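EcmrR transcriptional regulator (Escherichia coli, PDB 6WL5) probably senses drugs and other cationic compounds such as cetyl-trimethyl-ammonium through its GyrI-like domain and activates transcription as a MerR-family regulator. Local coordinates at residues T51-E63 and L127-I139. Numbering follows the deposited sequence.
With 16A (cetyl-trimethyl-ammonium), chain E; 16A (cetyl-trimethyl-ammonium), chain F.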
loop_
_atom_site.group_PDB
_atom_site.type_symbol
_atom_site.label_atom_id
_atom_site.label_comp_id
_atom_site.label_asym_id
_atom_site.label_seq_id
_atom_site.Cartn_x
_atom_site.Cartn_y
_atom_site.Cartn_z
ATOM N N THR A 51 7.573 13.742 -3.313
ATOM C CA THR A 51 8.002 14.176 -1.988
ATOM C C THR A 51 6.825 14.903 -1.353
ATOM O O THR A 51 6.410 15.965 -1.865
ATOM C CB THR A 51 9.218 15.107 -2.080
ATOM O OG1 THR A 51 9.076 16.017 -3.169
ATOM C CG2 THR A 51 10.461 14.318 -2.357
ATOM N N PRO A 52 6.248 14.390 -0.252
ATOM C CA PRO A 52 6.624 13.127 0.397
ATOM C C PRO A 52 6.325 11.908 -0.462
ATOM O O PRO A 52 5.461 11.958 -1.343
ATOM C CB PRO A 52 5.731 13.067 1.640
ATOM C CG PRO A 52 4.652 14.064 1.405
ATOM C CD PRO A 52 5.128 15.066 0.420
ATOM N N ALA A 53 7.029 10.819 -0.159
ATOM C CA ALA A 53 6.842 9.565 -0.841
ATOM C C ALA A 53 5.440 9.011 -0.562
ATOM O O ALA A 53 4.824 9.268 0.479
ATOM C CB ALA A 53 7.877 8.554 -0.340
ATOM N N TYR A 54 4.956 8.186 -1.484
ATOM C CA TYR A 54 3.740 7.403 -1.251
ATOM C C TYR A 54 3.933 6.068 -1.961
ATOM O O TYR A 54 3.853 5.984 -3.188
ATOM C CB TYR A 54 2.511 8.137 -1.761
ATOM C CG TYR A 54 1.154 7.525 -1.435
ATOM C CD1 TYR A 54 0.953 6.716 -0.328
ATOM C CD2 TYR A 54 0.049 7.792 -2.246
ATOM C CE1 TYR A 54 -0.309 6.185 -0.030
ATOM C CE2 TYR A 54 -1.201 7.259 -1.970
ATOM C CZ TYR A 54 -1.384 6.454 -0.865
ATOM O OH TYR A 54 -2.674 5.937 -0.646
ATOM N N CYS A 55 4.222 5.038 -1.185
ATOM C CA CYS A 55 4.632 3.733 -1.690
ATOM C C CYS A 55 3.744 2.722 -0.998
ATOM O O CYS A 55 3.727 2.671 0.226
ATOM C CB CYS A 55 6.093 3.496 -1.324
ATOM S SG CYS A 55 6.675 1.853 -1.773
ATOM N N PHE A 56 2.967 1.957 -1.768
ATOM C CA PHE A 56 1.905 1.189 -1.133
ATOM C C PHE A 56 1.531 -0.017 -1.974
ATOM O O PHE A 56 1.733 -0.057 -3.202
ATOM C CB PHE A 56 0.643 2.041 -0.899
ATOM C CG PHE A 56 0.097 2.676 -2.140
ATOM C CD1 PHE A 56 0.627 3.871 -2.601
ATOM C CD2 PHE A 56 -0.954 2.105 -2.845
ATOM C CE1 PHE A 56 0.149 4.495 -3.751
ATOM C CE2 PHE A 56 -1.465 2.731 -3.991
ATOM C CZ PHE A 56 -0.911 3.941 -4.436
ATOM N N THR A 57 1.015 -1.020 -1.286
ATOM C CA THR A 57 0.429 -2.182 -1.928
ATOM C C THR A 57 -1.088 -2.015 -1.937
ATOM O O THR A 57 -1.694 -1.710 -0.908
ATOM C CB THR A 57 0.786 -3.458 -1.168
ATOM O OG1 THR A 57 2.206 -3.617 -1.209
ATOM C CG2 THR A 57 0.088 -4.705 -1.769
ATOM N N LEU A 58 -1.690 -2.285 -3.085
ATOM C CA LEU A 58 -3.117 -2.482 -3.165
ATOM C C LEU A 58 -3.420 -3.966 -3.024
ATOM O O LEU A 58 -2.888 -4.797 -3.782
ATOM C CB LEU A 58 -3.622 -1.975 -4.509
ATOM C CG LEU A 58 -3.471 -0.467 -4.764
ATOM C CD1 LEU A 58 -3.909 -0.092 -6.152
ATOM C CD2 LEU A 58 -4.257 0.251 -3.716
ATOM N N TYR A 59 -4.315 -4.291 -2.096
ATOM C CA TYR A 59 -4.816 -5.656 -1.925
ATOM C C TYR A 59 -6.170 -5.792 -2.618
ATOM O O TYR A 59 -7.173 -5.300 -2.107
ATOM C CB TYR A 59 -4.928 -5.965 -0.434
ATOM C CG TYR A 59 -3.547 -6.222 0.178
ATOM C CD1 TYR A 59 -2.981 -7.486 0.188
ATOM C CD2 TYR A 59 -2.798 -5.181 0.739
ATOM C CE1 TYR A 59 -1.713 -7.710 0.699
ATOM C CE2 TYR A 59 -1.531 -5.400 1.271
ATOM C CZ TYR A 59 -0.995 -6.674 1.270
ATOM O OH TYR A 59 0.257 -6.922 1.838
ATOM N N HIS A 60 -6.191 -6.473 -3.765
ATOM C CA HIS A 60 -7.349 -6.517 -4.657
ATOM C C HIS A 60 -8.280 -7.693 -4.418
ATOM O O HIS A 60 -9.349 -7.755 -5.058
ATOM C CB HIS A 60 -6.860 -6.544 -6.106
ATOM C CG HIS A 60 -6.249 -5.252 -6.561
ATOM N ND1 HIS A 60 -6.924 -4.051 -6.497
ATOM C CD2 HIS A 60 -5.049 -4.979 -7.129
ATOM C CE1 HIS A 60 -6.172 -3.093 -7.004
ATOM N NE2 HIS A 60 -5.031 -3.630 -7.407
ATOM N N ASP A 61 -7.967 -8.582 -3.486
ATOM C CA ASP A 61 -8.852 -9.713 -3.261
ATOM C C ASP A 61 -10.193 -9.239 -2.726
ATOM O O ASP A 61 -10.305 -8.188 -2.107
ATOM C CB ASP A 61 -8.211 -10.708 -2.310
ATOM C CG ASP A 61 -7.183 -11.582 -3.015
ATOM O OD1 ASP A 61 -7.547 -12.216 -4.029
ATOM O OD2 ASP A 61 -6.020 -11.595 -2.570
ATOM N N LYS A 62 -11.219 -10.022 -2.996
ATOM C CA LYS A 62 -12.568 -9.676 -2.588
ATOM C C LYS A 62 -12.918 -10.203 -1.218
ATOM O O LYS A 62 -14.080 -10.132 -0.823
ATOM C CB LYS A 62 -13.570 -10.233 -3.612
ATOM C CG LYS A 62 -13.444 -9.592 -5.013
ATOM C CD LYS A 62 -13.173 -8.087 -4.922
ATOM C CE LYS A 62 -12.575 -7.487 -6.200
ATOM N NZ LYS A 62 -13.382 -7.765 -7.416
ATOM N N GLU A 63 -12.005 -10.897 -0.575
ATOM C CA GLU A 63 -12.176 -11.351 0.788
ATOM C C GLU A 63 -10.802 -11.285 1.447
ATOM O O GLU A 63 -9.760 -11.109 0.795
ATOM C CB GLU A 63 -12.704 -12.787 0.849
ATOM C CG GLU A 63 -11.709 -13.813 0.378
ATOM C CD GLU A 63 -12.204 -15.211 0.485
ATOM O OE1 GLU A 63 -13.361 -15.377 0.942
ATOM O OE2 GLU A 63 -11.443 -16.114 0.076
ATOM N N LEU A 127 -16.648 -0.582 3.200
ATOM C CA LEU A 127 -15.405 -0.668 2.419
ATOM C C LEU A 127 -15.748 -0.694 0.928
ATOM O O LEU A 127 -16.499 -1.567 0.472
ATOM C CB LEU A 127 -14.625 -1.934 2.799
ATOM C CG LEU A 127 -13.307 -2.231 2.078
ATOM C CD1 LEU A 127 -12.208 -1.235 2.402
ATOM C CD2 LEU A 127 -12.849 -3.634 2.467
ATOM N N THR A 128 -15.229 0.270 0.162
ATOM C CA THR A 128 -15.645 0.445 -1.220
ATOM C C THR A 128 -14.543 0.325 -2.273
ATOM O O THR A 128 -14.843 0.501 -3.469
ATOM C CB THR A 128 -16.320 1.823 -1.371
ATOM O OG1 THR A 128 -15.429 2.842 -0.918
ATOM C CG2 THR A 128 -17.625 1.925 -0.542
ATOM N N ASN A 129 -13.286 0.068 -1.882
ATOM C CA ASN A 129 -12.230 -0.213 -2.849
ATOM C C ASN A 129 -11.116 -0.954 -2.125
ATOM O O ASN A 129 -11.227 -1.266 -0.935
ATOM C CB ASN A 129 -11.731 1.060 -3.552
ATOM C CG ASN A 129 -11.325 0.806 -5.015
ATOM O OD1 ASN A 129 -10.757 -0.252 -5.346
ATOM N ND2 ASN A 129 -11.661 1.763 -5.907
ATOM N N SER A 130 -10.054 -1.275 -2.866
ATOM C CA SER A 130 -8.992 -2.130 -2.337
ATOM C C SER A 130 -8.228 -1.457 -1.200
ATOM O O SER A 130 -7.773 -0.319 -1.355
ATOM C CB SER A 130 -8.034 -2.410 -3.482
ATOM O OG SER A 130 -8.722 -3.057 -4.521
ATOM N N PRO A 131 -8.044 -2.135 -0.060
ATOM C CA PRO A 131 -7.140 -1.618 0.974
ATOM C C PRO A 131 -5.752 -1.303 0.436
ATOM O O PRO A 131 -5.240 -1.988 -0.447
ATOM C CB PRO A 131 -7.106 -2.763 1.998
ATOM C CG PRO A 131 -8.501 -3.415 1.838
ATOM C CD PRO A 131 -8.699 -3.400 0.356
ATOM N N ARG A 132 -5.158 -0.244 0.977
ATOM C CA ARG A 132 -3.781 0.139 0.678
ATOM C C ARG A 132 -2.907 -0.009 1.914
ATOM O O ARG A 132 -3.338 0.288 3.036
ATOM C CB ARG A 132 -3.728 1.600 0.218
ATOM C CG ARG A 132 -4.802 2.028 -0.767
ATOM C CD ARG A 132 -4.560 3.393 -1.359
ATOM N NE ARG A 132 -5.567 3.676 -2.372
ATOM C CZ ARG A 132 -5.654 4.826 -3.021
ATOM N NH1 ARG A 132 -4.786 5.795 -2.744
ATOM N NH2 ARG A 132 -6.630 5.028 -3.905
ATOM N N GLU A 133 -1.672 -0.466 1.690
ATOM C CA GLU A 133 -0.706 -0.709 2.754
ATOM C C GLU A 133 0.503 0.147 2.422
ATOM O O GLU A 133 1.262 -0.175 1.512
ATOM C CB GLU A 133 -0.358 -2.202 2.770
ATOM C CG GLU A 133 0.604 -2.674 3.831
ATOM C CD GLU A 133 0.641 -4.204 3.799
ATOM O OE1 GLU A 133 -0.177 -4.797 4.513
ATOM O OE2 GLU A 133 1.446 -4.776 3.011
ATOM N N SER A 134 0.653 1.269 3.119
ATOM C CA SER A 134 1.590 2.324 2.764
ATOM C C SER A 134 2.836 2.217 3.643
ATOM O O SER A 134 2.758 2.418 4.866
ATOM C CB SER A 134 0.901 3.671 2.984
ATOM O OG SER A 134 1.774 4.738 2.677
ATOM N N TYR A 135 3.991 1.995 3.001
ATOM C CA TYR A 135 5.246 1.720 3.691
ATOM C C TYR A 135 5.952 3.044 3.948
ATOM O O TYR A 135 6.252 3.783 3.004
ATOM C CB TYR A 135 6.137 0.812 2.827
ATOM C CG TYR A 135 5.350 -0.429 2.429
ATOM C CD1 TYR A 135 5.007 -1.372 3.365
ATOM C CD2 TYR A 135 4.922 -0.610 1.124
ATOM C CE1 TYR A 135 4.235 -2.486 3.020
ATOM C CE2 TYR A 135 4.182 -1.704 0.766
ATOM C CZ TYR A 135 3.818 -2.631 1.710
ATOM O OH TYR A 135 3.053 -3.705 1.299
ATOM N N ILE A 136 6.215 3.337 5.219
ATOM C CA ILE A 136 6.811 4.613 5.623
ATOM C C ILE A 136 8.227 4.410 6.142
ATOM O O ILE A 136 9.208 4.805 5.487
ATOM C CB ILE A 136 5.887 5.332 6.639
ATOM C CG1 ILE A 136 4.503 5.572 6.043
ATOM C CG2 ILE A 136 6.506 6.642 7.109
ATOM C CD1 ILE A 136 3.471 5.929 7.071
ATOM N N ASP A 137 8.332 3.785 7.307
ATOM C CA ASP A 137 9.599 3.403 7.917
ATOM C C ASP A 137 9.713 1.881 7.972
ATOM O O ASP A 137 8.722 1.175 8.176
ATOM C CB ASP A 137 9.684 3.984 9.327
ATOM C CG ASP A 137 9.730 5.510 9.350
ATOM O OD1 ASP A 137 10.248 6.151 8.404
ATOM O OD2 ASP A 137 9.200 6.041 10.340
ATOM N N GLY A 138 10.909 1.383 7.729
ATOM C CA GLY A 138 11.112 -0.053 7.614
ATOM C C GLY A 138 12.601 -0.345 7.546
ATOM O O GLY A 138 13.420 0.492 7.927
ATOM N N ILE A 139 12.943 -1.514 6.999
ATOM C CA ILE A 139 14.338 -1.971 6.995
ATOM C C ILE A 139 15.253 -1.047 6.197
ATOM O O ILE A 139 16.475 -1.079 6.397
ATOM C CB ILE A 139 14.397 -3.437 6.532
ATOM C CG1 ILE A 139 15.711 -4.083 7.005
ATOM C CG2 ILE A 139 14.190 -3.534 5.002
ATOM C CD1 ILE A 139 15.754 -5.537 6.841
HETATM C C1 16A E . -18.222 -6.990 5.087
HETATM C C2 16A E . -16.854 -7.224 4.464
HETATM C C3 16A E . -16.020 -8.208 5.281
HETATM C C4 16A E . -14.508 -8.062 5.082
HETATM C C5 16A E . -14.067 -7.449 3.750
HETATM C C6 16A E . -12.569 -7.649 3.551
HETATM C C7 16A E . -12.076 -7.480 2.125
HETATM C C8 16A E . -10.626 -7.945 2.064
HETATM C C9 16A E . -9.753 -6.890 1.443
HETATM C C10 16A E . -8.628 -7.455 0.573
HETATM C C11 16A E . -7.689 -8.445 1.249
HETATM C C12 16A E . -6.806 -7.826 2.326
HETATM C C13 16A E . -5.603 -8.744 2.549
HETATM C C14 16A E . -4.541 -8.022 3.355
HETATM C C15 16A E . -3.433 -8.970 3.780
HETATM C C16 16A E . -2.322 -8.145 4.365
HETATM N N1 16A E . -1.275 -8.963 4.998
HETATM C C17 16A E . -0.755 -10.030 4.123
HETATM C C18 16A E . -0.226 -7.980 5.310
HETATM C C19 16A E . -1.737 -9.474 6.292
HETATM C C1 16A F . 21.817 -8.402 4.309
HETATM C C2 16A F . 20.422 -8.130 4.796
HETATM C C3 16A F . 19.645 -7.798 3.536
HETATM C C4 16A F . 18.498 -6.887 3.870
HETATM C C5 16A F . 17.866 -6.450 2.572
HETATM C C6 16A F . 17.261 -5.085 2.742
HETATM C C7 16A F . 16.658 -4.633 1.443
HETATM C C8 16A F . 15.897 -3.359 1.628
HETATM C C9 16A F . 15.297 -2.892 0.315
HETATM C C10 16A F . 14.123 -1.999 0.622
HETATM C C11 16A F . 13.105 -1.832 -0.514
HETATM C C12 16A F . 11.918 -1.180 0.208
HETATM C C13 16A F . 10.773 -0.643 -0.640
HETATM C C14 16A F . 9.860 0.360 0.116
HETATM C C15 16A F . 10.184 1.779 -0.339
HETATM C C16 16A F . 10.738 2.759 0.691
HETATM N N1 16A F . 10.028 4.056 0.651
HETATM C C17 16A F . 8.760 3.979 1.385
HETATM C C18 16A F . 10.906 5.033 1.299
HETATM C C19 16A F . 9.719 4.549 -0.699
HETATM O O HOH W 1 4.314 5.409 1.776
#
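Y59 and E133 meet on the drug-binding side of two antiparallel strands, 55-59 and 132-137, neighbours in the curved sheet of this GyrI-like domain. T57 is the hydrogen-bonded partner of E133, and Y59 N adds a nearly straight bond to P131 O. With CG anti to the backbone N (chi1 -178°) and the chain extended beyond, E133 carries its carboxylate out to two tyrosines: Y59 OH meets OE2 from the syn side at 2.7 Å, 35° out of the carboxylate plane, and Y135 OH takes the anti lone pair at 2.6 Å. Y113 OH holds OE1, which lies 3.3 Å from C18 of the chain E cetyl-trimethyl-ammonium and probably attracts its cationic head. The Y59 ring is sandwiched between T57 CG2 and that ligand's C14; an alanine here would probably leave the alkyl chain without that wall and E133 OE2 without one of its two donors. The solvent side is T51 to A53, which touch nothing across; partly exposed S130 and H60 close the other end through an OG to ND1 hydrogen bond. On the opposite face, packed tightly with F56, L58 CD2 touches R132 CG at 3.5 Å, R132 NH2 reaches P93 O, and NH1 donates in the guanidinium plane to Y54 OH, also bonded to Q153, at 3.0 Å.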